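PDB 4P1N: Atg1 tMIT from Kluyveromyces marxianus, which forms the tandem MIT region of a serine/threonine protein kinase that is probably essential for autophagosome formation and cytoplasm-to-vacuole transport. Local coordinates for residues K186-R191 with L220-I225; S112-A117 with S233-D238; E29-Q34 with C102-L107. One frame throughout, in Å; residues are numbered along the deposited sequence.

Interaction 1: K186-R191 with L220-I225; sequences KLIYDR and LWMLEI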
# COMPACT_ATOMS: atom_id res chain seq x y z
N LYS B 186 14.53 21.84 1.65
CA LYS B 186 14.24 22.71 2.76
C LYS B 186 12.91 22.36 3.45
O LYS B 186 12.83 22.31 4.67
CB LYS B 186 14.21 24.14 2.27
CG LYS B 186 13.99 25.14 3.38
CD LYS B 186 12.79 26.07 3.13
CE LYS B 186 13.13 27.50 3.55
NZ LYS B 186 13.38 27.57 5.02
N LEU B 187 11.88 22.10 2.67
CA LEU B 187 10.62 21.52 3.16
C LEU B 187 10.84 20.28 4.03
O LEU B 187 10.36 20.19 5.12
CB LEU B 187 9.75 21.13 1.95
CG LEU B 187 8.56 21.99 1.51
CD1 LEU B 187 8.60 23.40 2.08
CD2 LEU B 187 8.38 21.97 -0.00
N ILE B 188 11.56 19.30 3.51
CA ILE B 188 11.78 18.06 4.26
C ILE B 188 12.56 18.33 5.56
O ILE B 188 12.20 17.87 6.66
CB ILE B 188 12.46 17.00 3.34
CG1 ILE B 188 11.46 16.57 2.23
CG2 ILE B 188 12.93 15.81 4.19
CD1 ILE B 188 12.09 16.06 0.93
N TYR B 189 13.64 19.09 5.43
CA TYR B 189 14.53 19.43 6.57
C TYR B 189 13.82 20.13 7.70
O TYR B 189 13.87 19.67 8.85
CB TYR B 189 15.68 20.28 6.03
CG TYR B 189 16.66 20.84 7.05
CD1 TYR B 189 17.58 20.03 7.68
CD2 TYR B 189 16.70 22.19 7.32
CE1 TYR B 189 18.50 20.56 8.60
CE2 TYR B 189 17.62 22.73 8.21
CZ TYR B 189 18.52 21.92 8.85
OH TYR B 189 19.41 22.49 9.75
N ASP B 190 13.15 21.24 7.38
CA ASP B 190 12.34 21.98 8.37
C ASP B 190 11.27 21.13 9.01
O ASP B 190 11.06 21.19 10.23
CB ASP B 190 11.66 23.20 7.74
CG ASP B 190 12.66 24.25 7.26
OD1 ASP B 190 13.83 24.16 7.66
OD2 ASP B 190 12.29 25.15 6.49
N ARG B 191 10.59 20.33 8.19
CA ARG B 191 9.50 19.51 8.69
C ARG B 191 10.04 18.42 9.61
O ARG B 191 9.48 18.18 10.69
CB ARG B 191 8.72 18.91 7.53
CG ARG B 191 7.61 17.94 7.94
CD ARG B 191 6.58 18.66 8.79
NE ARG B 191 5.48 17.76 9.10
CZ ARG B 191 4.65 17.91 10.13
NH1 ARG B 191 4.78 18.97 10.94
NH2 ARG B 191 3.69 17.01 10.34
N LEU B 220 13.57 10.76 11.21
CA LEU B 220 14.72 10.07 10.72
C LEU B 220 14.48 9.54 9.32
O LEU B 220 15.33 9.67 8.47
CB LEU B 220 15.08 8.90 11.64
CG LEU B 220 15.74 9.31 12.95
CD1 LEU B 220 15.80 8.08 13.83
CD2 LEU B 220 17.13 9.89 12.73
N TRP B 221 13.31 8.95 9.08
CA TRP B 221 13.00 8.53 7.71
C TRP B 221 13.14 9.69 6.75
O TRP B 221 13.73 9.55 5.70
CB TRP B 221 11.61 7.97 7.59
CG TRP B 221 11.39 6.68 8.26
CD1 TRP B 221 10.42 6.41 9.20
CD2 TRP B 221 12.08 5.44 8.03
NE1 TRP B 221 10.48 5.10 9.56
CE2 TRP B 221 11.48 4.48 8.86
CE3 TRP B 221 13.10 5.06 7.18
CZ2 TRP B 221 11.88 3.17 8.88
CZ3 TRP B 221 13.53 3.74 7.20
CH2 TRP B 221 12.92 2.81 8.05
N MET B 222 12.62 10.85 7.15
CA MET B 222 12.65 12.07 6.30
C MET B 222 14.04 12.51 5.98
O MET B 222 14.35 12.74 4.82
CB MET B 222 11.89 13.22 6.95
CG MET B 222 10.40 12.92 7.02
SD MET B 222 9.44 14.30 7.69
CE MET B 222 9.56 15.48 6.39
N LEU B 223 14.89 12.62 6.99
CA LEU B 223 16.26 13.05 6.79
C LEU B 223 17.11 12.03 6.04
O LEU B 223 18.06 12.41 5.34
CB LEU B 223 16.93 13.41 8.14
CG LEU B 223 16.37 14.59 8.90
CD1 LEU B 223 17.03 14.71 10.27
CD2 LEU B 223 16.57 15.86 8.11
N GLU B 224 16.83 10.74 6.21
CA GLU B 224 17.57 9.73 5.44
C GLU B 224 17.34 9.87 3.96
O GLU B 224 18.23 9.64 3.16
CB GLU B 224 17.23 8.31 5.88
CG GLU B 224 18.12 7.86 7.01
CD GLU B 224 17.48 6.83 7.89
OE1 GLU B 224 17.72 6.90 9.11
OE2 GLU B 224 16.74 5.96 7.36
N ILE B 225 16.15 10.32 3.59
CA ILE B 225 15.86 10.58 2.20
C ILE B 225 16.90 11.54 1.64
O ILE B 225 17.40 11.35 0.53
CB ILE B 225 14.42 11.11 2.04
CG1 ILE B 225 13.45 9.97 2.29
CG2 ILE B 225 14.21 11.68 0.64
CD1 ILE B 225 12.04 10.45 2.59
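Ile188 meets Met222 where the two helix segments come nearest, its CG2 methyl resting 3.4 Å from the Met222 backbone O. The same methyl lies 3.9 Å from Met222 CB, so one small branch touches both the backbone and the root of the side chain opposite. CG2 is placed there because it stands anti to the Ile188 backbone N, while CG1 takes the position beside that nitrogen. One residue on, Tyr189 points its CB away from the partner helix, yet its ring still touches Leu223: Tyr189 CD1 and Leu223 CD2 are 4.3 Å apart, and the methyl approaches the ring obliquely. The ring also packs on Met255 and Tyr259 of helix 250-273, and its OH is hydrogen-bonded to the backbone of a chain of another protein. Tyr189 and Leu223 thus face helix 250-273 within the three-helix bundle of an MIT domain, here the second of the pair, while Ile188 and Met222 are covered by Met24 and Val23 of helix 10-33; the segment axes approach to 9.2 Å and run antiparallel at 149°. Arg191 contributes its aliphatic root. Its CG sits 3.5 Å from Met222 CE, and the two chains slant past each other. Met222 turns at its last torsion, chi3 70°, which carries CE to within 3.6 Å of Ile188 O. Beyond this apolar stem, the Arg191 guanidinium is salt-bridged to an acidic side chain of a chain of another protein.

Interaction 2: S112-A117 with S233-D238; sequences SLTILA and SNEVYD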
# COMPACT_ATOMS: atom_id res chain seq x y z
N SER B 112 7.84 11.83 -3.38
CA SER B 112 7.15 10.54 -3.18
C SER B 112 7.30 9.61 -4.35
O SER B 112 7.65 8.42 -4.22
CB SER B 112 5.66 10.71 -2.84
OG SER B 112 5.48 11.58 -1.74
N LEU B 113 7.04 10.13 -5.53
CA LEU B 113 7.21 9.35 -6.74
C LEU B 113 8.63 8.81 -6.96
O LEU B 113 8.79 7.69 -7.45
CB LEU B 113 6.79 10.17 -7.92
CG LEU B 113 5.32 10.39 -8.04
CD1 LEU B 113 5.08 11.53 -9.02
CD2 LEU B 113 4.66 9.10 -8.54
N THR B 114 9.64 9.54 -6.53
CA THR B 114 11.03 9.10 -6.70
C THR B 114 11.25 7.88 -5.79
O THR B 114 11.85 6.89 -6.17
CB THR B 114 12.07 10.23 -6.34
OG1 THR B 114 12.06 11.22 -7.35
CG2 THR B 114 13.48 9.70 -6.26
N ILE B 115 10.74 7.96 -4.58
CA ILE B 115 10.89 6.85 -3.63
C ILE B 115 10.10 5.63 -4.08
O ILE B 115 10.61 4.51 -4.08
CB ILE B 115 10.48 7.29 -2.22
CG1 ILE B 115 11.27 8.53 -1.83
CG2 ILE B 115 10.78 6.20 -1.20
CD1 ILE B 115 10.71 9.20 -0.59
N LEU B 116 8.86 5.85 -4.53
CA LEU B 116 8.03 4.77 -5.01
C LEU B 116 8.70 4.10 -6.24
O LEU B 116 8.75 2.87 -6.33
CB LEU B 116 6.59 5.29 -5.34
CG LEU B 116 5.81 5.81 -4.10
CD1 LEU B 116 4.62 6.65 -4.52
CD2 LEU B 116 5.36 4.67 -3.18
N ALA B 117 9.15 4.90 -7.20
CA ALA B 117 9.83 4.40 -8.41
C ALA B 117 11.05 3.55 -8.08
O ALA B 117 11.32 2.48 -8.69
CB ALA B 117 10.26 5.56 -9.29
N SER B 233 18.52 13.28 -4.89
CA SER B 233 18.49 14.08 -6.12
C SER B 233 17.17 14.81 -6.33
O SER B 233 16.13 14.27 -6.03
CB SER B 233 18.77 13.18 -7.32
OG SER B 233 20.18 12.96 -7.35
N ASN B 234 17.25 16.03 -6.88
CA ASN B 234 16.10 16.91 -6.95
C ASN B 234 15.40 16.74 -8.29
O ASN B 234 16.01 16.95 -9.36
CB ASN B 234 16.52 18.35 -6.73
CG ASN B 234 15.33 19.30 -6.60
OD1 ASN B 234 14.42 19.27 -7.43
ND2 ASN B 234 15.34 20.13 -5.56
N GLU B 235 14.11 16.43 -8.24
CA GLU B 235 13.43 16.03 -9.42
C GLU B 235 13.06 17.18 -10.38
O GLU B 235 12.60 16.92 -11.46
CB GLU B 235 12.24 15.06 -9.21
CG GLU B 235 11.61 14.54 -7.94
CD GLU B 235 12.40 14.44 -6.66
OE1 GLU B 235 12.80 13.31 -6.25
OE2 GLU B 235 12.48 15.50 -5.98
N VAL B 236 13.26 18.44 -10.00
CA VAL B 236 13.03 19.53 -10.94
C VAL B 236 14.34 19.99 -11.56
O VAL B 236 14.31 20.83 -12.42
CB VAL B 236 12.25 20.71 -10.32
CG1 VAL B 236 10.85 20.25 -9.89
CG2 VAL B 236 12.98 21.32 -9.15
N TYR B 237 15.46 19.44 -11.12
CA TYR B 237 16.77 19.79 -11.71
C TYR B 237 17.31 18.64 -12.54
O TYR B 237 18.14 17.87 -12.09
CB TYR B 237 17.78 20.18 -10.64
CG TYR B 237 17.39 21.46 -9.96
CD1 TYR B 237 17.34 22.67 -10.65
CD2 TYR B 237 17.02 21.47 -8.63
CE1 TYR B 237 16.95 23.83 -10.02
CE2 TYR B 237 16.63 22.62 -7.99
CZ TYR B 237 16.60 23.79 -8.69
OH TYR B 237 16.20 24.89 -8.01
N ASP B 238 16.80 18.53 -13.76
CA ASP B 238 17.13 17.44 -14.67
C ASP B 238 18.38 17.84 -15.46
O ASP B 238 18.54 18.99 -15.88
CB ASP B 238 15.93 17.08 -15.57
CG ASP B 238 16.30 16.12 -16.75
OD1 ASP B 238 17.12 16.50 -17.62
OD2 ASP B 238 15.75 15.00 -16.83
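A single, remarkably short hydrogen bond carries almost the whole contact between helix segment 112-117 and segment 233-238: Thr114 OG1 donates to Glu235 OE1 at 2.5 Å, a length to be treated with some doubt. The two side chains reach for each other from opposite directions. Around the bond, OE1 also lies 3.2 Å from Thr114 CB and 3.7 Å from Thr114 CG2, while the two segments bury no more than 80 Å² in all. Glu235 gets there by an unusual path, its CG nearly eclipsing the backbone N (chi1 5°), before the chain folds again at chi2.

A tight turn presents it. Asn234 OD1 accepts Val236 N at 2.9 Å in an Asx turn, nearly straight at 169° and in the carbonyl plane, and Tyr237 N returns to Asn234 O at 3.1 Å in a type I beta turn. This turn lies between helices 209-227 and 250-273 of the second MIT domain and leans on helix 95-129 of the first.

Lys111 of that helix forms a salt bridge with the same OE1, so the carboxylate is held by a hydroxyl and an ammonium together, an arrangement that would probably stabilise its negative charge at the junction of the two domains.

Interaction 3: E29-Q34 with C102-L107; sequences EMKFSQ and CMESLL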
# COMPACT_ATOMS: atom_id res chain seq x y z
N GLU B 29 0.22 15.07 1.38
CA GLU B 29 -1.22 15.10 1.65
C GLU B 29 -1.65 16.16 2.65
O GLU B 29 -2.75 16.69 2.54
CB GLU B 29 -1.72 13.76 2.18
CG GLU B 29 -1.71 12.67 1.16
CD GLU B 29 -2.95 12.70 0.29
OE1 GLU B 29 -4.05 12.52 0.88
OE2 GLU B 29 -2.84 12.89 -0.97
N MET B 30 -0.80 16.42 3.64
CA MET B 30 -1.06 17.49 4.59
C MET B 30 -1.02 18.89 3.87
O MET B 30 -1.79 19.77 4.18
CB MET B 30 -0.08 17.40 5.75
CG MET B 30 -0.19 18.51 6.78
SD MET B 30 0.70 20.00 6.24
CE MET B 30 2.26 19.81 7.11
N LYS B 31 -0.16 19.07 2.87
CA LYS B 31 -0.14 20.31 2.11
C LYS B 31 -1.31 20.32 1.14
O LYS B 31 -1.98 21.32 1.01
CB LYS B 31 1.14 20.46 1.31
CG LYS B 31 2.39 20.58 2.14
CD LYS B 31 2.42 21.89 2.88
CE LYS B 31 3.78 22.19 3.46
NZ LYS B 31 3.86 23.64 3.72
N PHE B 32 -1.56 19.19 0.48
CA PHE B 32 -2.64 19.06 -0.48
C PHE B 32 -3.99 19.39 0.17
O PHE B 32 -4.78 20.12 -0.42
CB PHE B 32 -2.68 17.64 -1.04
CG PHE B 32 -3.55 17.48 -2.25
CD1 PHE B 32 -3.20 18.04 -3.45
CD2 PHE B 32 -4.71 16.73 -2.18
CE1 PHE B 32 -4.00 17.90 -4.58
CE2 PHE B 32 -5.52 16.58 -3.30
CZ PHE B 32 -5.16 17.14 -4.51
N SER B 33 -4.23 18.85 1.35
CA SER B 33 -5.49 19.10 2.09
C SER B 33 -5.82 20.56 2.29
O SER B 33 -6.98 20.95 2.15
CB SER B 33 -5.44 18.45 3.46
OG SER B 33 -6.09 17.23 3.40
N GLN B 34 -4.82 21.39 2.59
CA GLN B 34 -5.04 22.84 2.78
C GLN B 34 -5.40 23.56 1.49
O GLN B 34 -5.66 24.76 1.49
CB GLN B 34 -3.81 23.53 3.39
CG GLN B 34 -3.38 22.98 4.74
CD GLN B 34 -1.99 23.46 5.10
OE1 GLN B 34 -1.70 24.65 5.05
NE2 GLN B 34 -1.10 22.54 5.46
N CYS B 102 0.52 24.97 -3.46
CA CYS B 102 0.45 24.14 -4.65
C CYS B 102 1.86 23.65 -5.05
O CYS B 102 2.06 22.43 -5.30
CB CYS B 102 -0.22 24.89 -5.81
SG CYS B 102 -2.02 25.00 -5.66
N MET B 103 2.82 24.58 -5.09
CA MET B 103 4.19 24.22 -5.35
C MET B 103 4.75 23.23 -4.33
O MET B 103 5.37 22.27 -4.71
CB MET B 103 5.13 25.43 -5.40
CG MET B 103 5.66 25.71 -6.78
SD MET B 103 6.77 24.41 -7.36
CE MET B 103 8.21 25.38 -7.84
N GLU B 104 4.55 23.52 -3.05
CA GLU B 104 5.04 22.70 -1.96
C GLU B 104 4.48 21.29 -2.06
O GLU B 104 5.23 20.32 -2.01
CB GLU B 104 4.70 23.31 -0.61
CG GLU B 104 5.62 24.45 -0.22
CD GLU B 104 5.18 25.23 1.04
OE1 GLU B 104 6.00 26.05 1.53
OE2 GLU B 104 4.04 25.04 1.52
N SER B 105 3.17 21.19 -2.27
CA SER B 105 2.52 19.91 -2.41
C SER B 105 3.06 19.14 -3.63
O SER B 105 3.42 17.98 -3.53
CB SER B 105 0.99 20.07 -2.46
OG SER B 105 0.35 18.82 -2.16
N LEU B 106 3.19 19.81 -4.76
CA LEU B 106 3.69 19.18 -5.96
C LEU B 106 5.05 18.59 -5.75
O LEU B 106 5.28 17.45 -6.12
CB LEU B 106 3.84 20.20 -7.09
CG LEU B 106 3.60 19.76 -8.53
CD1 LEU B 106 4.21 20.82 -9.46
CD2 LEU B 106 4.04 18.36 -8.92
N LEU B 107 5.97 19.40 -5.24
CA LEU B 107 7.33 18.96 -4.98
C LEU B 107 7.39 17.73 -4.07
O LEU B 107 8.20 16.81 -4.30
CB LEU B 107 8.16 20.12 -4.38
CG LEU B 107 8.38 21.34 -5.30
CD1 LEU B 107 9.28 22.34 -4.60
CD2 LEU B 107 8.95 20.92 -6.64
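Lys31 and Ser105 face each other at the closest point of the two helices, their CA atoms 5.3 Å apart and their CB atoms 3.8 Å apart. This is the tight half of the contact: consistent with the small serine, the segment axes approach to 8.4 Å. Ser105 OG, anti to its own backbone N (chi1 -161°), is directed at the other helix, where it is hydrogen-bonded to Ala28 O. The same oxygen lies 3.4 Å from Phe32 CB and near the plane of the Phe32 ring, at its edge; its approach to Phe32 N is too badly angled to count as a bond.

The other half is polar and reaches toward solvent through the partly exposed Lys31. This lysine bends at chi2 and slants across the extended Glu104 chain to form a salt bridge, Lys31 NZ to Glu104 OE2 at 2.6 Å, with the ammonium 59° out of the carboxylate plane. Replacing Lys31 with an alanine would probably leave the buried Glu104 without this close counter-charge, with Lys100 at most a long, weak partner. Further toward solvent, Gln34 folds back on its own helix, its NE2 bonding to Met30 O at 3.1 Å from above the carbonyl plane.

Helix 137-170 packs on helix 95-129 through Leu160 and Leu164 and is joined to helix 10-33 by the Glu29-Lys156 salt bridge, completing the antiparallel three-helix bundle characteristic of an MIT domain, here the first of the tandem.

In the fold
The three contacts form a compact triangle, with centres about 14 Å apart between interactions 1 and 2 and about 16 Å for the other two pairs. Helix 95-129 serves both interactions 2 and 3, and its side chains meet the second MIT domain at successive points: Glu104 CG lies 3.7 Å from Leu187 CD2 of interaction 1, Leu107 CD2 is 3.8 Å from Val236 CG1 of interaction 2, and Ile115 CD1 packs 3.7 Å from Ile225 CD1 of interaction 1. Interactions 1 and 3 are each internal to one MIT domain, whereas interaction 2 spans the two. The kinase active site belongs to a separate domain; Tyr189, Arg191 and Val236 also meet chains of other proteins, so the domains join beside partner surfaces.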